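Local coordinates for protein-L-isoaspartate O-methyltransferase beta-aspartate methyltransferase (Plasmodium falciparum, PDB 2PBF) that probably methylates the abnormal L-isoaspartyl residues of damaged proteins, using S-adenosyl-L-methionine as methyl donor, as a step of protein repair, at residues 74-78 with 164-168; 37-42 with 91-97; 10-15 with 46-50. All blocks are in the same frame, centred on the assembly; numbering follows the deposited sequence.

Contact 1 (74-78 with 164-168); sequences LINVL and DAIHV
The H167 imidazole and the L74 side chain cross at about a right angle, with CD1 of L74 approaching the ring obliquely and lying 3.7 Å from CB of H167 at its root. With CG anti to the backbone N (chi1 173°), the ring is carried on past the leucine, and L94 and M98 of helix 93-101 pack against H167 as well. Both ring nitrogens have partners: ND1 is hydrogen-bonded to D86 OD1, and NE2 has a weak bond to S70 OG. These two bonds probably fix the flip of the ring, whose side chain comes within about 4 Å of the bound S-adenosyl-L-homocysteine, nearest atoms. The other flat group, the D164 carboxylate, leads away from 74-78, and its OD2 takes the backbone N-H of R83.

Between these two residues A165 sends its methyl straight at the turn. It meets CG2 of V77 at 3.5 Å, CD2 of L78 at 3.8 Å and CD2 of L74 at 4.0 Å, so three branches from three residues converge on one small side chain. This is one face of the mixed sheet in a Rossmann-like methyltransferase fold. Strand 163-168 runs parallel to both its neighbours, 83-87 and 187-195, and 74-78 is the turn leading out of helix 64-74 on that face. The strand alternates: A165 and H167 face the turn, whereas I166 points the other way, to L179 and L182 of helix 177-182.

At the strand's start V77 also leans on the main chain, its CB 3.5 Å from the carbonyl O of D164. V77 CG2 sits between its own backbone N and carbonyl carbon, the rotamer that aims this methyl at A165. The turn is held from within, since L74 O accepts from both V77 N (3.0 Å) and L78 N (2.9 Å).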
loop_
_atom_site.group_PDB
_atom_site.type_symbol
_atom_site.label_atom_id
_atom_site.label_comp_id
_atom_site.label_asym_id
_atom_site.label_seq_id
_atom_site.Cartn_x
_atom_site.Cartn_y
_atom_site.Cartn_z
ATOM N N LEU A 74 -5.260 -7.318 3.625
ATOM C CA LEU A 74 -5.932 -6.123 4.120
ATOM C C LEU A 74 -7.384 -6.031 3.649
ATOM O O LEU A 74 -8.084 -5.095 3.995
ATOM C CB LEU A 74 -5.147 -4.868 3.693
ATOM C CG LEU A 74 -3.808 -4.617 4.386
ATOM C CD1 LEU A 74 -3.041 -3.520 3.711
ATOM C CD2 LEU A 74 -3.979 -4.336 5.869
ATOM N N ILE A 75 -7.835 -7.009 2.863
ATOM C CA ILE A 75 -9.088 -6.873 2.134
ATOM C C ILE A 75 -10.300 -6.535 3.007
ATOM O O ILE A 75 -11.160 -5.744 2.605
ATOM C CB ILE A 75 -9.352 -8.079 1.162
ATOM C CG1 ILE A 75 -10.159 -7.624 -0.060
ATOM C CG2 ILE A 75 -10.025 -9.267 1.864
ATOM C CD1 ILE A 75 -9.479 -6.518 -0.848
ATOM N N ASN A 76 -10.349 -7.104 4.208
ATOM C CA ASN A 76 -11.506 -6.935 5.089
ATOM C C ASN A 76 -11.421 -5.712 6.000
ATOM O O ASN A 76 -12.418 -5.353 6.612
ATOM C CB ASN A 76 -11.765 -8.189 5.943
ATOM C CG ASN A 76 -12.088 -9.403 5.126
ATOM O OD1 ASN A 76 -11.527 -10.487 5.356
ATOM N ND2 ASN A 76 -12.990 -9.251 4.156
ATOM N N VAL A 77 -10.246 -5.090 6.108
ATOM C CA VAL A 77 -10.107 -3.851 6.873
ATOM C C VAL A 77 -10.130 -2.636 5.940
ATOM O O VAL A 77 -10.349 -1.497 6.372
ATOM C CB VAL A 77 -8.863 -3.852 7.798
ATOM C CG1 VAL A 77 -8.983 -4.973 8.835
ATOM C CG2 VAL A 77 -7.538 -3.986 6.986
ATOM N N LEU A 78 -9.930 -2.888 4.643
ATOM C CA LEU A 78 -10.101 -1.835 3.649
ATOM C C LEU A 78 -11.594 -1.678 3.386
ATOM O O LEU A 78 -12.098 -2.074 2.332
ATOM C CB LEU A 78 -9.326 -2.151 2.363
ATOM C CG LEU A 78 -7.800 -2.197 2.497
ATOM C CD1 LEU A 78 -7.166 -2.830 1.238
ATOM C CD2 LEU A 78 -7.242 -0.810 2.777
ATOM N N ASP A 164 -7.415 1.819 10.324
ATOM C CA ASP A 164 -7.920 0.465 10.284
ATOM C C ASP A 164 -7.008 -0.439 9.450
ATOM O O ASP A 164 -6.962 -1.655 9.666
ATOM C CB ASP A 164 -9.335 0.481 9.743
ATOM C CG ASP A 164 -10.217 1.479 10.486
ATOM O OD1 ASP A 164 -10.585 1.186 11.654
ATOM O OD2 ASP A 164 -10.522 2.559 9.920
ATOM N N ALA A 165 -6.271 0.161 8.520
ATOM C CA ALA A 165 -5.363 -0.582 7.641
ATOM C C ALA A 165 -4.087 0.196 7.414
ATOM O O ALA A 165 -4.127 1.378 7.027
ATOM C CB ALA A 165 -6.034 -0.891 6.329
ATOM N N ILE A 166 -2.954 -0.459 7.692
ATOM C CA ILE A 166 -1.641 0.131 7.451
ATOM C C ILE A 166 -0.826 -0.785 6.560
ATOM O O ILE A 166 -0.551 -1.921 6.904
ATOM C CB ILE A 166 -0.836 0.433 8.768
ATOM C CG1 ILE A 166 -1.722 1.189 9.780
ATOM C CG2 ILE A 166 0.483 1.188 8.413
ATOM C CD1 ILE A 166 -1.004 1.700 11.037
ATOM N N HIS A 167 -0.454 -0.293 5.400
ATOM C CA HIS A 167 0.367 -1.076 4.519
ATOM C C HIS A 167 1.715 -0.410 4.452
ATOM O O HIS A 167 1.822 0.804 4.306
ATOM C CB HIS A 167 -0.254 -1.188 3.139
ATOM C CG HIS A 167 0.646 -1.841 2.149
ATOM N ND1 HIS A 167 1.477 -1.124 1.318
ATOM C CD2 HIS A 167 0.891 -3.148 1.896
ATOM C CE1 HIS A 167 2.187 -1.959 0.586
ATOM N NE2 HIS A 167 1.842 -3.191 0.911
ATOM N N VAL A 168 2.761 -1.207 4.592
ATOM C CA VAL A 168 4.079 -0.654 4.508
ATOM C C VAL A 168 4.785 -1.402 3.380
ATOM O O VAL A 168 4.956 -2.608 3.457
ATOM C CB VAL A 168 4.825 -0.815 5.847
ATOM C CG1 VAL A 168 6.057 0.020 5.851
ATOM C CG2 VAL A 168 3.901 -0.452 7.043
#

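Contact 2 (37-42 with 91-97); sequences VDRGKY and SGYLTVC. With SAH (S-adenosyl-L-homocysteine), chain C.
Y93 drives the edge of its ring into the face of Y42, a T-shaped pair with centroids 5.6 Å apart and planes at 90°. Y93 opens the helix that follows the glycine-rich loop of Rossmann-like methyltransferases, and G92 is its N-cap residue. The tight part of the contact is built round this ring. Its hydroxyl donates to V37 O at 2.8 Å, in the carbonyl plane, and V37 CG1 lies 3.5 Å from CE1 of Y93. V37 CG2 turns to the helix, 3.9 Å from both V96 CG1 and C97 SG. The far end of Y42 comes against V96, its OH 3.2 Å from CG2; that OH is hydrogen-bonded to D132. H67, which also hydrogen-bonds the cofactor product, stacks on Y93.

The side nearer solvent is looser. D38, G40 and K41 are partly exposed and make little or no contact with 91-97; there D38 OD1 closes an Asx turn onto G40 N and is also hydrogen-bonded to Y48 OH. At the buried end, S91 OG accepts from Y93 N in an ST turn while donating to OXT of S-adenosyl-L-homocysteine at 2.8 Å, and S91 N reaches the same oxygen at 2.9 Å.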
loop_
_atom_site.group_PDB
_atom_site.type_symbol
_atom_site.label_atom_id
_atom_site.label_comp_id
_atom_site.label_asym_id
_atom_site.label_seq_id
_atom_site.Cartn_x
_atom_site.Cartn_y
_atom_site.Cartn_z
ATOM N N VAL A 37 -7.797 -0.884 -11.325
ATOM C CA VAL A 37 -6.553 -0.119 -11.339
ATOM C C VAL A 37 -5.513 -0.739 -12.313
ATOM O O VAL A 37 -4.774 -1.663 -11.955
ATOM C CB VAL A 37 -5.946 0.041 -9.883
ATOM C CG1 VAL A 37 -4.824 1.043 -9.896
ATOM C CG2 VAL A 37 -7.019 0.485 -8.878
ATOM N N ASP A 38 -5.473 -0.221 -13.538
ATOM C CA ASP A 38 -4.597 -0.713 -14.580
ATOM C C ASP A 38 -3.129 -0.372 -14.293
ATOM O O ASP A 38 -2.750 0.811 -14.239
ATOM C CB ASP A 38 -5.031 -0.130 -15.944
ATOM C CG ASP A 38 -4.251 -0.718 -17.132
ATOM O OD1 ASP A 38 -3.105 -1.173 -16.968
ATOM O OD2 ASP A 38 -4.801 -0.704 -18.262
ATOM N N ARG A 39 -2.309 -1.416 -14.151
ATOM C CA ARG A 39 -0.882 -1.295 -13.804
ATOM C C ARG A 39 -0.081 -0.445 -14.788
ATOM O O ARG A 39 0.832 0.288 -14.380
ATOM C CB ARG A 39 -0.256 -2.690 -13.655
ATOM C CG ARG A 39 1.125 -2.737 -13.002
ATOM C CD ARG A 39 1.649 -4.187 -12.893
ATOM N NE ARG A 39 3.098 -4.252 -12.675
ATOM C CZ ARG A 39 3.702 -4.110 -11.484
ATOM N NH1 ARG A 39 2.980 -3.924 -10.393
ATOM N NH2 ARG A 39 5.025 -4.167 -11.386
ATOM N N GLY A 40 -0.445 -0.525 -16.071
ATOM C CA GLY A 40 0.157 0.297 -17.137
ATOM C C GLY A 40 -0.005 1.803 -17.003
ATOM O O GLY A 40 0.715 2.585 -17.638
ATOM N N LYS A 41 -0.940 2.226 -16.161
ATOM C CA LYS A 41 -1.091 3.653 -15.848
ATOM C C LYS A 41 -0.146 4.072 -14.705
ATOM O O LYS A 41 -0.040 5.255 -14.371
ATOM C CB LYS A 41 -2.557 3.972 -15.507
ATOM C CG LYS A 41 -3.540 3.534 -16.578
ATOM C CD LYS A 41 -3.806 4.649 -17.574
ATOM C CE LYS A 41 -5.147 4.450 -18.272
ATOM N NZ LYS A 41 -5.727 5.740 -18.777
ATOM N N TYR A 42 0.540 3.083 -14.128
ATOM C CA TYR A 42 1.400 3.266 -12.949
ATOM C C TYR A 42 2.885 2.963 -13.182
ATOM O O TYR A 42 3.764 3.382 -12.403
ATOM C CB TYR A 42 0.821 2.505 -11.741
ATOM C CG TYR A 42 -0.438 3.198 -11.308
ATOM C CD1 TYR A 42 -0.410 4.193 -10.326
ATOM C CD2 TYR A 42 -1.643 2.932 -11.946
ATOM C CE1 TYR A 42 -1.578 4.881 -9.967
ATOM C CE2 TYR A 42 -2.802 3.612 -11.611
ATOM C CZ TYR A 42 -2.765 4.575 -10.622
ATOM O OH TYR A 42 -3.926 5.215 -10.296
ATOM N N SER A 91 4.865 4.238 -6.595
ATOM C CA SER A 91 4.087 4.515 -7.801
ATOM C C SER A 91 2.649 4.992 -7.506
ATOM O O SER A 91 1.962 5.483 -8.414
ATOM C CB SER A 91 4.007 3.256 -8.667
ATOM O OG SER A 91 3.163 2.318 -8.029
ATOM N N GLY A 92 2.211 4.838 -6.252
ATOM C CA GLY A 92 0.813 5.101 -5.821
ATOM C C GLY A 92 -0.151 3.981 -6.217
ATOM O O GLY A 92 -1.357 4.095 -6.020
ATOM N N TYR A 93 0.380 2.894 -6.765
ATOM C CA TYR A 93 -0.471 1.796 -7.269
ATOM C C TYR A 93 -1.406 1.283 -6.168
ATOM O O TYR A 93 -2.653 1.250 -6.308
ATOM C CB TYR A 93 0.348 0.616 -7.894
ATOM C CG TYR A 93 -0.631 -0.412 -8.438
ATOM C CD1 TYR A 93 -1.180 -0.250 -9.723
ATOM C CD2 TYR A 93 -1.108 -1.461 -7.632
ATOM C CE1 TYR A 93 -2.134 -1.137 -10.215
ATOM C CE2 TYR A 93 -2.057 -2.356 -8.119
ATOM C CZ TYR A 93 -2.566 -2.185 -9.416
ATOM O OH TYR A 93 -3.531 -3.039 -9.919
ATOM N N LEU A 94 -0.800 0.925 -5.049
ATOM C CA LEU A 94 -1.551 0.333 -3.953
ATOM C C LEU A 94 -2.448 1.347 -3.236
ATOM O O LEU A 94 -3.519 0.981 -2.738
ATOM C CB LEU A 94 -0.635 -0.421 -2.976
ATOM C CG LEU A 94 -1.372 -1.540 -2.215
ATOM C CD1 LEU A 94 -1.721 -2.763 -3.087
ATOM C CD2 LEU A 94 -0.506 -1.959 -1.133
ATOM N N THR A 95 -2.013 2.607 -3.200
ATOM C CA THR A 95 -2.813 3.676 -2.609
ATOM C C THR A 95 -4.146 3.872 -3.327
ATOM O O THR A 95 -5.184 3.981 -2.684
ATOM C CB THR A 95 -2.040 5.037 -2.570
ATOM O OG1 THR A 95 -0.643 4.784 -2.465
ATOM C CG2 THR A 95 -2.474 5.833 -1.372
ATOM N N VAL A 96 -4.103 3.910 -4.651
ATOM C CA VAL A 96 -5.305 3.935 -5.491
ATOM C C VAL A 96 -6.176 2.680 -5.290
ATOM O O VAL A 96 -7.400 2.777 -5.193
ATOM C CB VAL A 96 -4.919 4.163 -6.974
ATOM C CG1 VAL A 96 -6.144 4.150 -7.883
ATOM C CG2 VAL A 96 -4.186 5.490 -7.105
ATOM N N CYS A 97 -5.551 1.514 -5.202
ATOM C CA CYS A 97 -6.280 0.298 -4.863
ATOM C C CYS A 97 -7.056 0.509 -3.550
ATOM O O CYS A 97 -8.240 0.197 -3.473
ATOM C CB CYS A 97 -5.333 -0.931 -4.805
ATOM S SG CYS A 97 -4.888 -1.656 -6.426
HETATM N N SAH C . 3.791 0.315 -2.841
HETATM C CA SAH C . 4.904 0.829 -3.679
HETATM C CB SAH C . 6.210 0.293 -3.148
HETATM C CG SAH C . 7.345 1.162 -3.674
HETATM S SD SAH C . 8.939 0.599 -3.072
HETATM C C SAH C . 4.747 0.504 -5.168
HETATM O O SAH C . 4.415 -0.636 -5.498
HETATM O OXT SAH C . 4.945 1.377 -6.052
HETATM C "C5'" SAH C . 8.811 1.306 -1.411
HETATM C "C4'" SAH C . 8.724 2.831 -1.335
HETATM O "O4'" SAH C . 8.954 3.184 0.000
HETATM C "C3'" SAH C . 9.728 3.625 -2.159
HETATM O "O3'" SAH C . 9.025 4.468 -3.057
HETATM C "C2'" SAH C . 10.530 4.415 -1.135
HETATM O "O2'" SAH C . 10.871 5.703 -1.595
HETATM C "C1'" SAH C . 9.559 4.467 0.027
HETATM N N9 SAH C . 10.163 4.632 1.367
HETATM C C8 SAH C . 11.324 4.065 1.808
HETATM N N7 SAH C . 11.498 4.417 3.102
HETATM C C5 SAH C . 10.485 5.222 3.493
HETATM C C6 SAH C . 10.198 5.881 4.694
HETATM N N6 SAH C . 10.983 5.799 5.760
HETATM N N1 SAH C . 9.047 6.619 4.795
HETATM C C2 SAH C . 8.203 6.735 3.706
HETATM N N3 SAH C . 8.517 6.091 2.536
HETATM C C4 SAH C . 9.636 5.346 2.417
#

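Contact 3 (10-15 with 46-50); sequences NNHKSL and IPYID
The Y48 ring lies flat against the N11-H12 peptide where the chain enters helix 12-21. The carbonyl carbon of N11 sits 3.7 Å above the ring centre and H12 N is offset toward the rim on the same face, while CG of P47 lies over the opposite face, toward the rim.

Among the van der Waals contacts, H12 CB comes over CE1 of Y48 from the peptide side, at 3.5 Å. L15 comes from the ring's edge, CD2 being 4.1 Å from Y48 CD1; its other methyl, CD1, rests 3.3 Å from the backbone carbonyl Y48 O. Its chi1 of 169° swings CG away from the backbone N, which brings both methyls to 46-50.

No direct hydrogen bond joins the two segments; a single water bridges them, accepting from N10 ND2 at 3.2 Å and weakly from Y48 N. The polar ends of the rings are satisfied elsewhere, Y48 OH by D38 and H12 NE2 by M34 O. Within 10-15, N11 OD1 accepts from S14 N at 2.7 Å and N11 ND2 donates back to S14 OG. This side-chain N-cap opens helix 12-21, whose start thereby packs on the type I turn, I46 to I49, between helix 28-35 and strand 53-56.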
loop_
_atom_site.group_PDB
_atom_site.type_symbol
_atom_site.label_atom_id
_atom_site.label_comp_id
_atom_site.label_asym_id
_atom_site.label_seq_id
_atom_site.Cartn_x
_atom_site.Cartn_y
_atom_site.Cartn_z
ATOM N N ASN A 10 0.094 -8.380 -24.144
ATOM C CA ASN A 10 -0.098 -8.200 -22.680
ATOM C C ASN A 10 -1.065 -7.091 -22.272
ATOM O O ASN A 10 -0.924 -5.938 -22.664
ATOM C CB ASN A 10 1.228 -7.952 -21.936
ATOM C CG ASN A 10 2.052 -9.215 -21.739
ATOM O OD1 ASN A 10 1.741 -10.277 -22.282
ATOM N ND2 ASN A 10 3.119 -9.098 -20.974
ATOM N N ASN A 11 -2.011 -7.453 -21.420
ATOM C CA ASN A 11 -3.022 -6.523 -20.962
ATOM C C ASN A 11 -3.262 -6.700 -19.468
ATOM O O ASN A 11 -2.949 -7.751 -18.885
ATOM C CB ASN A 11 -4.301 -6.741 -21.769
ATOM C CG ASN A 11 -4.981 -8.027 -21.418
ATOM O OD1 ASN A 11 -5.721 -8.089 -20.442
ATOM N ND2 ASN A 11 -4.716 -9.083 -22.190
ATOM N N HIS A 12 -3.844 -5.687 -18.842
ATOM C CA HIS A 12 -4.053 -5.739 -17.394
ATOM C C HIS A 12 -4.925 -6.886 -16.896
ATOM O O HIS A 12 -4.627 -7.522 -15.882
ATOM C CB HIS A 12 -4.616 -4.425 -16.883
ATOM C CG HIS A 12 -4.731 -4.374 -15.400
ATOM N ND1 HIS A 12 -3.626 -4.335 -14.574
ATOM C CD2 HIS A 12 -5.815 -4.365 -14.586
ATOM C CE1 HIS A 12 -4.024 -4.287 -13.317
ATOM N NE2 HIS A 12 -5.347 -4.309 -13.298
ATOM N N LYS A 13 -6.016 -7.142 -17.600
ATOM C CA LYS A 13 -6.974 -8.146 -17.165
ATOM C C LYS A 13 -6.400 -9.580 -17.263
ATOM O O LYS A 13 -6.668 -10.441 -16.421
ATOM C CB LYS A 13 -8.265 -7.991 -17.990
ATOM C CG LYS A 13 -9.310 -9.050 -17.711
ATOM C CD LYS A 13 -10.599 -8.801 -18.477
ATOM C CE LYS A 13 -11.652 -9.853 -18.084
ATOM N NZ LYS A 13 -11.161 -11.292 -18.231
ATOM N N SER A 14 -5.620 -9.826 -18.315
ATOM C CA SER A 14 -4.975 -11.100 -18.500
ATOM C C SER A 14 -3.883 -11.326 -17.454
ATOM O O SER A 14 -3.674 -12.449 -17.000
ATOM C CB SER A 14 -4.433 -11.216 -19.919
ATOM O OG SER A 14 -5.485 -11.358 -20.873
ATOM N N LEU A 15 -3.223 -10.254 -17.034
ATOM C CA LEU A 15 -2.310 -10.336 -15.887
ATOM C C LEU A 15 -3.030 -10.869 -14.649
ATOM O O LEU A 15 -2.535 -11.752 -13.974
ATOM C CB LEU A 15 -1.660 -8.961 -15.594
ATOM C CG LEU A 15 -0.883 -8.807 -14.268
ATOM C CD1 LEU A 15 0.224 -9.885 -14.057
ATOM C CD2 LEU A 15 -0.324 -7.420 -14.181
ATOM N N ILE A 46 7.378 -2.716 -19.331
ATOM C CA ILE A 46 6.756 -4.044 -19.134
ATOM C C ILE A 46 5.713 -4.033 -18.008
ATOM O O ILE A 46 5.851 -4.740 -17.004
ATOM C CB ILE A 46 7.816 -5.149 -18.913
ATOM C CG1 ILE A 46 8.773 -4.747 -17.770
ATOM C CG2 ILE A 46 8.554 -5.459 -20.226
ATOM C CD1 ILE A 46 9.509 -5.898 -17.139
ATOM N N PRO A 47 4.663 -3.216 -18.170
ATOM C CA PRO A 47 3.726 -3.040 -17.065
ATOM C C PRO A 47 2.948 -4.291 -16.606
ATOM O O PRO A 47 2.400 -4.277 -15.523
ATOM C CB PRO A 47 2.765 -1.983 -17.606
ATOM C CG PRO A 47 2.831 -2.197 -19.123
ATOM C CD PRO A 47 4.271 -2.420 -19.354
ATOM N N TYR A 48 2.889 -5.354 -17.402
ATOM C CA TYR A 48 2.053 -6.514 -17.026
ATOM C C TYR A 48 2.806 -7.789 -16.708
ATOM O O TYR A 48 2.216 -8.844 -16.486
ATOM C CB TYR A 48 1.002 -6.763 -18.101
ATOM C CG TYR A 48 0.220 -5.507 -18.394
ATOM C CD1 TYR A 48 -0.540 -4.891 -17.389
ATOM C CD2 TYR A 48 0.240 -4.936 -19.665
ATOM C CE1 TYR A 48 -1.259 -3.733 -17.635
ATOM C CE2 TYR A 48 -0.502 -3.765 -19.939
ATOM C CZ TYR A 48 -1.247 -3.179 -18.919
ATOM O OH TYR A 48 -1.966 -2.035 -19.171
ATOM N N ILE A 49 4.117 -7.693 -16.665
ATOM C CA ILE A 49 4.911 -8.832 -16.279
ATOM C C ILE A 49 4.963 -8.906 -14.760
ATOM O O ILE A 49 5.086 -7.888 -14.074
ATOM C CB ILE A 49 6.281 -8.809 -16.976
ATOM C CG1 ILE A 49 6.037 -8.967 -18.500
ATOM C CG2 ILE A 49 7.189 -9.903 -16.430
ATOM C CD1 ILE A 49 7.236 -9.349 -19.234
ATOM N N ASP A 50 4.839 -10.117 -14.239
ATOM C CA ASP A 50 4.829 -10.312 -12.801
ATOM C C ASP A 50 6.232 -10.275 -12.190
ATOM O O ASP A 50 6.824 -11.304 -11.877
ATOM C CB ASP A 50 4.100 -11.578 -12.412
ATOM C CG ASP A 50 3.948 -11.702 -10.907
ATOM O OD1 ASP A 50 3.667 -10.675 -10.250
ATOM O OD2 ASP A 50 4.124 -12.818 -10.383
HETATM O O HOH W 1 4.068 -6.105 -20.444
#

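From the N terminus, the chain starts helix 12-21, passes helix 28-35 and returns at 46-50, where contact 3 closes its loop. Contact 2 has already opened at 37-42 and closes only at 91-97, so it crosses contact 3; the two touch where R39 meets P47. Contact 1 opens at 74-78, inside the loop of contact 2, and closes at 164-168, crossing it in turn, while contacts 3 and 1 follow in series. Contacts 1 and 2 touch through strand 163-168 and helix 93-101. Contacts 3 and 2 tie the N-terminal helical region to the cofactor-binding loop and its helix, and contact 1 ties the end of helix 64-74 to strand 163-168 of the central sheet.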